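Local coordinates for protein Phosphoglucosamine/phosphogalactosamine mutase (Sulfolobus tokodaii, PDB 2F7L) that interconverts glucosamine 6-phosphate and glucosamine 1-phosphate, and likewise the galactosamine phosphates, in the synthesis of UDP-GlcNAc and UDP-GalNAc, at residues Tyr200-Asn205 / Lys223-Val228; Val234-Ala239 / Ala347-Leu352; Thr283-Ser288 / Ile404-Val409. One frame throughout, in Å; residues are numbered along the deposited sequence.

Contact 1. Residues Tyr200-Asn205 / Lys223-Val228; sequences YTINGN and KETAEV
Asn203 ND2 makes a weak hydrogen bond to Asp178 OD1 and lies 4.4 Å from Thr225 CG2 on the facing helix. The main chain of Asn203 is also hydrogen-bonded to Asn181. This contact belongs to a beta-alpha-beta crossover in the second alpha/beta/alpha domain of the phosphohexose mutase fold. Strand 198-201 is the incoming strand, helix 223-231 the crossover helix and strand 236-239 the outgoing one. Strand 174-178 lies between the two strands and runs parallel to both. The contact joins the loop just past the first strand to the helix.

Its closest approach is between two methyl groups. Ile202 CG2 meets Thr225 CG2 at 4.0 Å, and Thr225 CB is almost as near. The two side chains meet at a slant. In Ile202 the longer branch swings away from its own backbone N (CG1 anti, chi1 -179°), and the short branch CG2 is the one that faces the helix. No hydrogen bond joins the two segments, which bury 114 Å² in all. Val228, one helical turn further on, comes only to the margin, its CG2 4.8 Å from Ile202 CB.

Both main side chains also rest on Asp178, so strand 174-178 lies beneath the contact. Asn203 has phi 61° and psi 40°, a left-handed conformation, where the chain has left the strand. Thr225 presents its two ends differently. Its methyl goes to Ile202, while OG1 keeps a weak hydrogen bond to Leu222 O, three residues back.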
loop_
_atom_site.group_PDB
_atom_site.type_symbol
_atom_site.label_atom_id
_atom_site.label_comp_id
_atom_site.label_asym_id
_atom_site.label_seq_id
_atom_site.Cartn_x
_atom_site.Cartn_y
_atom_site.Cartn_z
ATOM N N TYR A 200 18.969 12.471 5.658
ATOM C CA TYR A 200 18.359 13.220 6.751
ATOM C C TYR A 200 17.017 12.541 6.998
ATOM O O TYR A 200 16.226 12.364 6.054
ATOM C CB TYR A 200 18.069 14.667 6.357
ATOM C CG TYR A 200 19.263 15.491 5.961
ATOM C CD1 TYR A 200 19.802 15.390 4.681
ATOM C CD2 TYR A 200 19.852 16.382 6.866
ATOM C CE1 TYR A 200 20.892 16.150 4.308
ATOM C CE2 TYR A 200 20.944 17.147 6.506
ATOM C CZ TYR A 200 21.458 17.024 5.223
ATOM O OH TYR A 200 22.542 17.768 4.848
ATOM N N THR A 201 16.741 12.141 8.232
ATOM C CA THR A 201 15.456 11.532 8.475
ATOM C C THR A 201 14.739 12.327 9.538
ATOM O O THR A 201 15.333 12.800 10.528
ATOM C CB THR A 201 15.541 10.042 8.936
ATOM O OG1 THR A 201 15.833 9.993 10.335
ATOM C CG2 THR A 201 16.605 9.285 8.171
ATOM N N ILE A 202 13.447 12.497 9.297
ATOM C CA ILE A 202 12.585 13.204 10.214
ATOM C C ILE A 202 11.749 12.050 10.744
ATOM O O ILE A 202 11.311 11.174 9.989
ATOM C CB ILE A 202 11.742 14.310 9.469
ATOM C CG1 ILE A 202 10.865 15.062 10.445
ATOM C CG2 ILE A 202 10.824 13.707 8.444
ATOM C CD1 ILE A 202 11.574 15.503 11.663
ATOM N N ASN A 203 11.612 12.006 12.062
ATOM C CA ASN A 203 10.846 10.954 12.717
ATOM C C ASN A 203 11.409 9.558 12.461
ATOM O O ASN A 203 10.665 8.601 12.272
ATOM C CB ASN A 203 9.400 11.074 12.256
ATOM C CG ASN A 203 8.870 12.462 12.489
ATOM O OD1 ASN A 203 9.038 13.014 13.590
ATOM N ND2 ASN A 203 8.248 13.049 11.469
ATOM N N GLY A 204 12.738 9.460 12.476
ATOM C CA GLY A 204 13.406 8.196 12.226
ATOM C C GLY A 204 13.480 7.304 13.449
ATOM O O GLY A 204 13.864 6.145 13.349
ATOM N N ASN A 205 13.146 7.844 14.612
ATOM C CA ASN A 205 13.150 7.031 15.822
ATOM C C ASN A 205 11.814 6.282 15.913
ATOM O O ASN A 205 10.781 6.780 15.457
ATOM C CB ASN A 205 13.355 7.907 17.065
ATOM C CG ASN A 205 12.267 8.943 17.238
ATOM O OD1 ASN A 205 11.590 8.967 18.251
ATOM N ND2 ASN A 205 12.101 9.807 16.249
ATOM N N LYS A 223 2.433 17.936 5.655
ATOM C CA LYS A 223 2.510 19.391 5.744
ATOM C C LYS A 223 3.868 19.893 6.255
ATOM O O LYS A 223 4.587 20.587 5.545
ATOM C CB LYS A 223 1.397 19.921 6.667
ATOM C CG LYS A 223 0.537 21.035 6.080
ATOM C CD LYS A 223 -0.061 20.608 4.725
ATOM C CE LYS A 223 -1.296 21.450 4.291
ATOM N NZ LYS A 223 -2.463 21.239 5.213
ATOM N N GLU A 224 4.227 19.521 7.477
ATOM C CA GLU A 224 5.473 19.986 8.066
ATOM C C GLU A 224 6.750 19.380 7.516
ATOM O O GLU A 224 7.772 20.069 7.442
ATOM C CB GLU A 224 5.460 19.782 9.569
ATOM C CG GLU A 224 4.326 20.430 10.288
ATOM C CD GLU A 224 4.376 20.089 11.746
ATOM O OE1 GLU A 224 4.380 18.872 12.054
ATOM O OE2 GLU A 224 4.434 21.021 12.588
ATOM N N THR A 225 6.736 18.105 7.138
ATOM C CA THR A 225 7.982 17.573 6.633
ATOM C C THR A 225 8.248 18.216 5.265
ATOM O O THR A 225 9.398 18.495 4.922
ATOM C CB THR A 225 7.993 16.007 6.593
ATOM O OG1 THR A 225 7.339 15.545 5.414
ATOM C CG2 THR A 225 7.304 15.429 7.832
ATOM N N ALA A 226 7.189 18.480 4.503
ATOM C CA ALA A 226 7.330 19.141 3.201
ATOM C C ALA A 226 8.123 20.434 3.455
ATOM O O ALA A 226 8.945 20.864 2.636
ATOM C CB ALA A 226 5.965 19.482 2.618
ATOM N N GLU A 227 7.866 21.047 4.604
ATOM C CA GLU A 227 8.565 22.251 4.998
ATOM C C GLU A 227 10.059 21.956 5.062
ATOM O O GLU A 227 10.824 22.423 4.233
ATOM C CB GLU A 227 8.123 22.672 6.381
ATOM C CG GLU A 227 7.966 24.136 6.519
ATOM C CD GLU A 227 6.909 24.622 5.576
ATOM O OE1 GLU A 227 7.260 25.192 4.506
ATOM O OE2 GLU A 227 5.720 24.400 5.915
ATOM N N VAL A 228 10.460 21.173 6.062
ATOM C CA VAL A 228 11.855 20.824 6.245
ATOM C C VAL A 228 12.496 20.318 4.956
ATOM O O VAL A 228 13.697 20.480 4.764
ATOM C CB VAL A 228 12.050 19.774 7.378
ATOM C CG1 VAL A 228 11.424 20.272 8.662
ATOM C CG2 VAL A 228 11.428 18.468 6.994
#

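Contact 2. Residues Val234-Ala239 / Ala347-Leu352; sequences VDLGVA and ALMLEL
This is a buried apolar contact between two domains, with Leu236 at its centre and Met349 and Leu350 around its tip. In the phosphohexose mutase fold, strand 236-239 is an inner strand of the four-stranded mixed sheet of alpha/beta/alpha domain II. Helix 342-356 belongs to domain III. The contact therefore packs a helix of domain III against the sheet of domain II.

Leu236 reaches the helix through a single methyl. Its CG is anti to the backbone N (chi1 177°), which extends the side chain from the strand. The methyl CD2 then lies 3.6 Å from Met349 CG. The same methyl is 3.8 Å from Leu350 CD2. It thus sits between two neighbouring residues of the helix. The Leu236 and Met349 side chains cross at about a right angle, whereas Leu236 and Leu350 meet at a slant. Met349 points from its CA at the strand and touches with its second methylene, CG. Leu350 starts out beside the strand, and its CD2 branch makes the approach. No hydrogen bond crosses here, and the buried surface is 110 Å².

Neighbours extend the apolar layer. Phe249 of strand 248-251 touches both Leu236 and Met349, and Phe364 packs on Met349. The buried carboxylate of Glu351 forms a salt bridge with Lys273 and accepts hydrogen bonds from Trp269 NE1 and Asp164 N. Met349 bends at chi2 (64°), which turns SD off the line of the chain, and CG is the atom that meets Leu236 CD2 most closely.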
loop_
_atom_site.group_PDB
_atom_site.type_symbol
_atom_site.label_atom_id
_atom_site.label_comp_id
_atom_site.label_asym_id
_atom_site.label_seq_id
_atom_site.Cartn_x
_atom_site.Cartn_y
_atom_site.Cartn_z
ATOM N N VAL A 234 16.813 19.451 -0.082
ATOM C CA VAL A 234 17.110 18.075 -0.386
ATOM C C VAL A 234 16.709 17.831 -1.841
ATOM O O VAL A 234 15.819 18.502 -2.351
ATOM C CB VAL A 234 16.330 17.194 0.597
ATOM C CG1 VAL A 234 15.686 16.043 -0.103
ATOM C CG2 VAL A 234 17.260 16.716 1.672
ATOM N N ASP A 235 17.372 16.898 -2.517
ATOM C CA ASP A 235 17.054 16.605 -3.916
ATOM C C ASP A 235 15.751 15.818 -4.045
ATOM O O ASP A 235 15.050 15.895 -5.059
ATOM C CB ASP A 235 18.186 15.810 -4.572
ATOM C CG ASP A 235 19.531 16.470 -4.396
ATOM O OD1 ASP A 235 19.602 17.703 -4.581
ATOM O OD2 ASP A 235 20.521 15.767 -4.082
ATOM N N LEU A 236 15.440 15.042 -3.016
ATOM C CA LEU A 236 14.222 14.247 -3.009
ATOM C C LEU A 236 13.877 13.866 -1.578
ATOM O O LEU A 236 14.775 13.648 -0.759
ATOM C CB LEU A 236 14.409 12.981 -3.839
ATOM C CG LEU A 236 13.219 12.031 -3.847
ATOM C CD1 LEU A 236 12.057 12.729 -4.517
ATOM C CD2 LEU A 236 13.581 10.748 -4.571
ATOM N N GLY A 237 12.579 13.805 -1.280
ATOM C CA GLY A 237 12.133 13.422 0.049
ATOM C C GLY A 237 11.161 12.264 -0.087
ATOM O O GLY A 237 10.476 12.161 -1.105
ATOM N N VAL A 238 11.105 11.381 0.911
ATOM C CA VAL A 238 10.171 10.247 0.870
ATOM C C VAL A 238 9.499 9.990 2.192
ATOM O O VAL A 238 10.156 9.915 3.221
ATOM C CB VAL A 238 10.845 8.926 0.466
ATOM C CG1 VAL A 238 9.786 7.887 0.171
ATOM C CG2 VAL A 238 11.677 9.128 -0.748
ATOM N N ALA A 239 8.181 9.848 2.156
ATOM C CA ALA A 239 7.420 9.568 3.367
ATOM C C ALA A 239 6.668 8.229 3.255
ATOM O O ALA A 239 6.140 7.870 2.186
ATOM C CB ALA A 239 6.461 10.708 3.643
ATOM N N ALA A 347 14.116 3.520 -4.223
ATOM C CA ALA A 347 15.291 3.130 -4.994
ATOM C C ALA A 347 15.066 3.337 -6.496
ATOM O O ALA A 347 15.943 3.844 -7.209
ATOM C CB ALA A 347 15.635 1.662 -4.724
ATOM N N LEU A 348 13.905 2.921 -6.982
ATOM C CA LEU A 348 13.600 3.077 -8.383
ATOM C C LEU A 348 13.541 4.552 -8.718
ATOM O O LEU A 348 13.933 4.962 -9.807
ATOM C CB LEU A 348 12.265 2.423 -8.716
ATOM C CG LEU A 348 12.275 0.897 -8.760
ATOM C CD1 LEU A 348 10.856 0.370 -8.906
ATOM C CD2 LEU A 348 13.141 0.432 -9.913
ATOM N N MET A 349 13.067 5.354 -7.776
ATOM C CA MET A 349 12.949 6.780 -8.027
ATOM C C MET A 349 14.319 7.399 -8.198
ATOM O O MET A 349 14.549 8.152 -9.138
ATOM C CB MET A 349 12.199 7.474 -6.889
ATOM C CG MET A 349 11.832 8.930 -7.180
ATOM S SD MET A 349 10.680 9.112 -8.560
ATOM C CE MET A 349 9.119 9.282 -7.683
ATOM N N LEU A 350 15.228 7.086 -7.279
ATOM C CA LEU A 350 16.591 7.606 -7.354
ATOM C C LEU A 350 17.274 7.135 -8.645
ATOM O O LEU A 350 18.233 7.759 -9.096
ATOM C CB LEU A 350 17.421 7.159 -6.141
ATOM C CG LEU A 350 17.092 7.782 -4.783
ATOM C CD1 LEU A 350 18.150 7.386 -3.780
ATOM C CD2 LEU A 350 17.038 9.293 -4.891
ATOM N N GLU A 351 16.798 6.037 -9.231
ATOM C CA GLU A 351 17.400 5.573 -10.467
ATOM C C GLU A 351 16.863 6.483 -11.566
ATOM O O GLU A 351 17.616 7.235 -12.178
ATOM C CB GLU A 351 17.054 4.105 -10.764
ATOM C CG GLU A 351 18.266 3.311 -11.264
ATOM C CD GLU A 351 17.918 1.982 -11.954
ATOM O OE1 GLU A 351 18.849 1.168 -12.181
ATOM O OE2 GLU A 351 16.730 1.748 -12.282
ATOM N N LEU A 352 15.554 6.427 -11.789
ATOM C CA LEU A 352 14.860 7.252 -12.779
ATOM C C LEU A 352 15.369 8.706 -12.738
ATOM O O LEU A 352 15.661 9.315 -13.764
ATOM C CB LEU A 352 13.356 7.192 -12.484
ATOM C CG LEU A 352 12.282 7.806 -13.386
ATOM C CD1 LEU A 352 11.716 9.062 -12.734
ATOM C CD2 LEU A 352 12.870 8.072 -14.775
#

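Contact 3. Residues Thr283-Ser288 / Ile404-Val409; sequences TAVSSS and ITIDGV
Ile404 begins the meeting with Val285, its CG2 lying 3.9 Å from Val285 CG1. The two side chains run alongside each other in opposite directions. CG2 of Ile404 is the branch anti to its backbone N, and CG1 (chi1 -54°) stands beside that N. Ile404 also touches Trp304. Thr405 points away from the turn and touches Leu393 of helix 385-396.

Ile406 turns back to the partner segment. Its CG2 also lies 3.9 Å from Val285 CG1, so one methyl of the valine is shared by two isoleucines. The longer branch of Ile406 leads off elsewhere.

Residues Thr405 to Gly408 connect strands 402-404 and 409-413, a beta hairpin of the C-terminal domain. Val285 is in a type I beta turn, Ala284 to Ser287, that follows strand 280-284 of alpha/beta/alpha domain III. The turn is closed by Ser287 N to Ala284 O at 2.7 Å. The contact thus joins the fourth domain to the third.

Asp407 meets the other methyl: Val285 CG2 lies 3.9 Å from Asp407 O and 4.2 Å from Asp407 CB. Its carboxylate is held outside the contact, OD1 by a salt bridge to Arg421 and OD2 by the backbone N of Val307. With an alanine in place of Val285 both methyls are gone, and a gap would probably open between the turn and the hairpin, leaving Ile404 and Ile406 without their shared partner.

Gly408 has phi 82° and psi -140°, where a side chain would press on the carbonyl O of Asp407. Val409 also points away; its side chain touches Tyr389 and Leu393. Beyond it, Lys410 NZ donates hydrogen bonds to Val285 O and Ser287 O.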
loop_
_atom_site.group_PDB
_atom_site.type_symbol
_atom_site.label_atom_id
_atom_site.label_comp_id
_atom_site.label_asym_id
_atom_site.label_seq_id
_atom_site.Cartn_x
_atom_site.Cartn_y
_atom_site.Cartn_z
ATOM N N THR A 283 -3.949 -0.363 -12.178
ATOM C CA THR A 283 -4.151 0.692 -11.181
ATOM C C THR A 283 -5.629 0.805 -10.828
ATOM O O THR A 283 -6.500 0.385 -11.595
ATOM C CB THR A 283 -3.615 2.065 -11.640
ATOM O OG1 THR A 283 -3.298 2.840 -10.477
ATOM C CG2 THR A 283 -4.655 2.816 -12.454
ATOM N N ALA A 284 -5.915 1.349 -9.656
ATOM C CA ALA A 284 -7.297 1.476 -9.231
ATOM C C ALA A 284 -7.968 2.739 -9.770
ATOM O O ALA A 284 -7.335 3.784 -10.003
ATOM C CB ALA A 284 -7.387 1.432 -7.715
ATOM N N VAL A 285 -9.272 2.613 -9.962
ATOM C CA VAL A 285 -10.107 3.691 -10.467
ATOM C C VAL A 285 -10.002 4.965 -9.636
ATOM O O VAL A 285 -10.560 5.986 -10.002
ATOM C CB VAL A 285 -11.576 3.228 -10.539
ATOM C CG1 VAL A 285 -11.761 2.266 -11.718
ATOM C CG2 VAL A 285 -11.964 2.538 -9.230
ATOM N N SER A 286 -9.279 4.894 -8.525
ATOM C CA SER A 286 -9.067 6.038 -7.641
ATOM C C SER A 286 -7.905 6.880 -8.192
ATOM O O SER A 286 -7.667 8.015 -7.764
ATOM C CB SER A 286 -8.753 5.546 -6.220
ATOM O OG SER A 286 -7.731 4.552 -6.218
ATOM N N SER A 287 -7.191 6.307 -9.159
ATOM C CA SER A 287 -6.056 6.967 -9.812
ATOM C C SER A 287 -6.492 7.980 -10.881
ATOM O O SER A 287 -7.497 7.779 -11.586
ATOM C CB SER A 287 -5.149 5.914 -10.461
ATOM O OG SER A 287 -4.224 5.381 -9.541
ATOM N N SER A 288 -5.721 9.060 -10.998
ATOM C CA SER A 288 -5.993 10.108 -11.975
ATOM C C SER A 288 -5.851 9.567 -13.376
ATOM O O SER A 288 -4.993 8.735 -13.611
ATOM C CB SER A 288 -5.007 11.254 -11.804
ATOM O OG SER A 288 -4.974 12.074 -12.961
ATOM N N ILE A 404 -16.223 3.371 -16.595
ATOM C CA ILE A 404 -15.672 2.205 -15.931
ATOM C C ILE A 404 -16.457 1.955 -14.665
ATOM O O ILE A 404 -16.386 2.726 -13.715
ATOM C CB ILE A 404 -14.190 2.413 -15.604
ATOM C CG1 ILE A 404 -13.461 2.800 -16.890
ATOM C CG2 ILE A 404 -13.605 1.145 -15.014
ATOM C CD1 ILE A 404 -12.006 3.126 -16.722
ATOM N N THR A 405 -17.220 0.876 -14.653
ATOM C CA THR A 405 -18.025 0.576 -13.486
ATOM C C THR A 405 -17.560 -0.655 -12.723
ATOM O O THR A 405 -18.359 -1.303 -12.037
ATOM C CB THR A 405 -19.505 0.395 -13.861
ATOM O OG1 THR A 405 -19.635 -0.732 -14.723
ATOM C CG2 THR A 405 -20.031 1.622 -14.560
ATOM N N ILE A 406 -16.273 -0.975 -12.822
ATOM C CA ILE A 406 -15.743 -2.134 -12.108
ATOM C C ILE A 406 -15.800 -1.914 -10.579
ATOM O O ILE A 406 -15.676 -2.855 -9.801
ATOM C CB ILE A 406 -14.274 -2.426 -12.525
ATOM C CG1 ILE A 406 -13.768 -3.695 -11.836
ATOM C CG2 ILE A 406 -13.374 -1.266 -12.142
ATOM C CD1 ILE A 406 -14.271 -4.993 -12.438
ATOM N N ASP A 407 -15.987 -0.667 -10.155
ATOM C CA ASP A 407 -16.050 -0.327 -8.734
ATOM C C ASP A 407 -16.571 1.106 -8.601
ATOM O O ASP A 407 -15.808 2.070 -8.655
ATOM C CB ASP A 407 -14.658 -0.449 -8.109
ATOM C CG ASP A 407 -14.650 -0.113 -6.639
ATOM O OD1 ASP A 407 -15.731 -0.083 -6.018
ATOM O OD2 ASP A 407 -13.557 0.108 -6.090
ATOM N N GLY A 408 -17.876 1.233 -8.410
ATOM C CA GLY A 408 -18.463 2.551 -8.336
ATOM C C GLY A 408 -18.649 2.971 -9.787
ATOM O O GLY A 408 -19.030 2.153 -10.629
ATOM N N VAL A 409 -18.376 4.237 -10.088
ATOM C CA VAL A 409 -18.498 4.721 -11.450
ATOM C C VAL A 409 -17.455 5.764 -11.740
ATOM O O VAL A 409 -17.447 6.834 -11.158
ATOM C CB VAL A 409 -19.887 5.316 -11.725
ATOM C CG1 VAL A 409 -19.856 6.167 -13.005
ATOM C CG2 VAL A 409 -20.911 4.181 -11.866
#

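Contacts 1 and 2 are neighbours; contact 1 and the strand of contact 2 are in domain II. Their centres are 15 Å apart, and Tyr200 CD1 touches Val234 CG2 at 4.2 Å. Helix 223-231 of contact 1 leads directly to strand 236-239 of contact 2, and both contacts reach the same sheet. Contact 3 stands apart. Its centre is 28 Å from that of contact 2 and 32 Å from that of contact 1. Contact 2 ties domain II to domain III, and contact 3 ties domain III to the C-terminal domain. None lies at the active site. Just past strand 236-239, however, the chain reaches Asp241, Asp243 and Asp245, which probably bind magnesium, as in related enzymes.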